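PDB 2OC3: tyrosine-protein phosphatase non-receptor type 18 from Homo sapiens, which removes phosphate from phosphotyrosine in proteins, acting on autophosphorylated tyrosine kinases, and is represented here by its catalytic domain. Local coordinates for residues A[243-246]-A[247-251]. Sequence-based numbering, arbitrary orientation.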
loop_
_atom_site.group_PDB
_atom_site.type_symbol
_atom_site.label_atom_id
_atom_site.label_comp_id
_atom_site.label_asym_id
_atom_site.label_seq_id
_atom_site.Cartn_x
_atom_site.Cartn_y
_atom_site.Cartn_z
ATOM N N LEU A 243 5.395 2.024 3.367
ATOM C CA LEU A 243 4.267 2.463 4.180
ATOM C C LEU A 243 3.696 1.345 5.036
ATOM O O LEU A 243 3.396 1.553 6.221
ATOM C CB LEU A 243 3.139 3.046 3.334
ATOM C CG LEU A 243 3.382 4.438 2.771
ATOM C CD1 LEU A 243 2.258 4.897 1.904
ATOM C CD2 LEU A 243 3.605 5.502 3.869
ATOM N N CYS A 244 3.506 0.157 4.449
ATOM C CA CYS A 244 2.922 -0.959 5.210
ATOM C C CYS A 244 3.850 -1.365 6.335
ATOM O O CYS A 244 3.393 -1.678 7.463
ATOM C CB CYS A 244 2.626 -2.168 4.334
ATOM S SG CYS A 244 1.285 -1.859 3.114
ATOM N N THR A 245 5.150 -1.355 6.084
ATOM C CA THR A 245 6.097 -1.773 7.115
ATOM C C THR A 245 6.149 -0.740 8.247
ATOM O O THR A 245 6.205 -1.113 9.434
ATOM C CB THR A 245 7.513 -1.987 6.542
ATOM O OG1 THR A 245 7.455 -2.983 5.513
ATOM C CG2 THR A 245 8.470 -2.439 7.644
ATOM N N VAL A 246 6.126 0.549 7.909
ATOM C CA VAL A 246 6.159 1.579 8.934
ATOM C C VAL A 246 4.921 1.439 9.832
ATOM O O VAL A 246 4.993 1.504 11.073
ATOM C CB VAL A 246 6.225 2.983 8.287
ATOM C CG1 VAL A 246 5.943 4.109 9.337
ATOM C CG2 VAL A 246 7.547 3.183 7.575
ATOM N N ASP A 247 3.769 1.220 9.221
ATOM C CA ASP A 247 2.556 1.078 10.008
ATOM C C ASP A 247 2.602 -0.173 10.849
ATOM O O ASP A 247 2.170 -0.137 12.009
ATOM C CB ASP A 247 1.302 0.997 9.143
ATOM C CG ASP A 247 0.059 0.843 9.979
ATOM O OD1 ASP A 247 -0.390 1.872 10.530
ATOM O OD2 ASP A 247 -0.465 -0.271 10.084
ATOM N N TYR A 248 3.033 -1.302 10.279
ATOM C CA TYR A 248 3.165 -2.556 11.042
ATOM C C TYR A 248 4.042 -2.344 12.298
ATOM O O TYR A 248 3.666 -2.729 13.433
ATOM C CB TYR A 248 3.741 -3.627 10.121
ATOM C CG TYR A 248 3.839 -5.024 10.705
ATOM C CD1 TYR A 248 2.917 -6.002 10.350
ATOM C CD2 TYR A 248 4.919 -5.384 11.508
ATOM C CE1 TYR A 248 3.026 -7.304 10.845
ATOM C CE2 TYR A 248 5.028 -6.679 12.007
ATOM C CZ TYR A 248 4.071 -7.611 11.673
ATOM O OH TYR A 248 4.158 -8.922 12.127
ATOM N N VAL A 249 5.220 -1.759 12.103
ATOM C CA VAL A 249 6.149 -1.531 13.216
ATOM C C VAL A 249 5.549 -0.546 14.220
ATOM O O VAL A 249 5.683 -0.725 15.450
ATOM C CB VAL A 249 7.538 -1.129 12.732
ATOM C CG1 VAL A 249 8.474 -0.848 13.939
ATOM C CG2 VAL A 249 8.106 -2.218 11.829
ATOM N N ARG A 250 4.850 0.469 13.741
ATOM C CA ARG A 250 4.228 1.423 14.649
ATOM C C ARG A 250 3.131 0.757 15.455
ATOM O O ARG A 250 2.960 1.086 16.628
ATOM C CB ARG A 250 3.666 2.597 13.863
ATOM C CG ARG A 250 3.111 3.718 14.724
ATOM C CD ARG A 250 2.875 4.970 13.916
ATOM N NE ARG A 250 2.237 5.993 14.754
ATOM C CZ ARG A 250 0.928 6.067 14.964
ATOM N NH1 ARG A 250 0.058 5.260 14.398
ATOM N NH2 ARG A 250 0.454 7.033 15.760
ATOM N N GLN A 251 2.373 -0.155 14.874
ATOM C CA GLN A 251 1.350 -0.865 15.620
ATOM C C GLN A 251 1.994 -1.729 16.702
ATOM O O GLN A 251 1.472 -1.774 17.835
ATOM C CB GLN A 251 0.486 -1.691 14.706
ATOM C CG GLN A 251 -0.383 -0.822 13.788
ATOM C CD GLN A 251 -1.292 0.134 14.561
ATOM O OE1 GLN A 251 -0.958 1.299 14.839
ATOM N NE2 GLN A 251 -2.460 -0.374 14.899
#
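Val-249 lays its CG2 branch over the preceding turn of helix, against Thr-245. CG2 of Val-249 is 3.3 Å from Thr-245 O and 4.2 Å from CG2 of Thr-245. The valine's CG1 stands anti to its backbone N (chi1 178°), which leaves CG2 beside that N, where it touches Thr-245 O. Val-249 N donates to the same Thr-245 O at 2.9 Å. That bond is nearly straight, 171° at the hydrogen.

Three more i to i+4 backbone bonds flank it: Asp-247 N to Leu-243 O, Tyr-248 N to Cys-244 O and Arg-250 N to Val-246 O. Tyr-248 packs through its CB, 3.3 Å from Cys-244 O, and its ring leads away from the turn. Arg-250 does likewise, with CB 3.3 Å from Val-246 O and an extended chain from CG to NE. The CB of Asp-247 lies 3.6 Å from Leu-243 O. The carboxylate of Asp-247, buried, reaches away from the turn: OD2 forms a salt bridge with Arg-219 and a hydrogen bond with Tyr-105 OH. These two partners would probably favour the charged form. Thr-245 OG1 bonds back to Gly-241 O, so its polar end is satisfied within the helix.

This is regular alpha-helix, part of helix 238-254, which follows the signature loop with the predicted nucleophile Cys-233 in the phosphatase domain. Leu-243 and Asp-247 face helix 209-222. Thr-245 touches helix 264-272, and Val-246 and Val-249 meet helix 282-296. Through Tyr-105, Asp-247 also ties the helix to strand 103-108 of the central sheet.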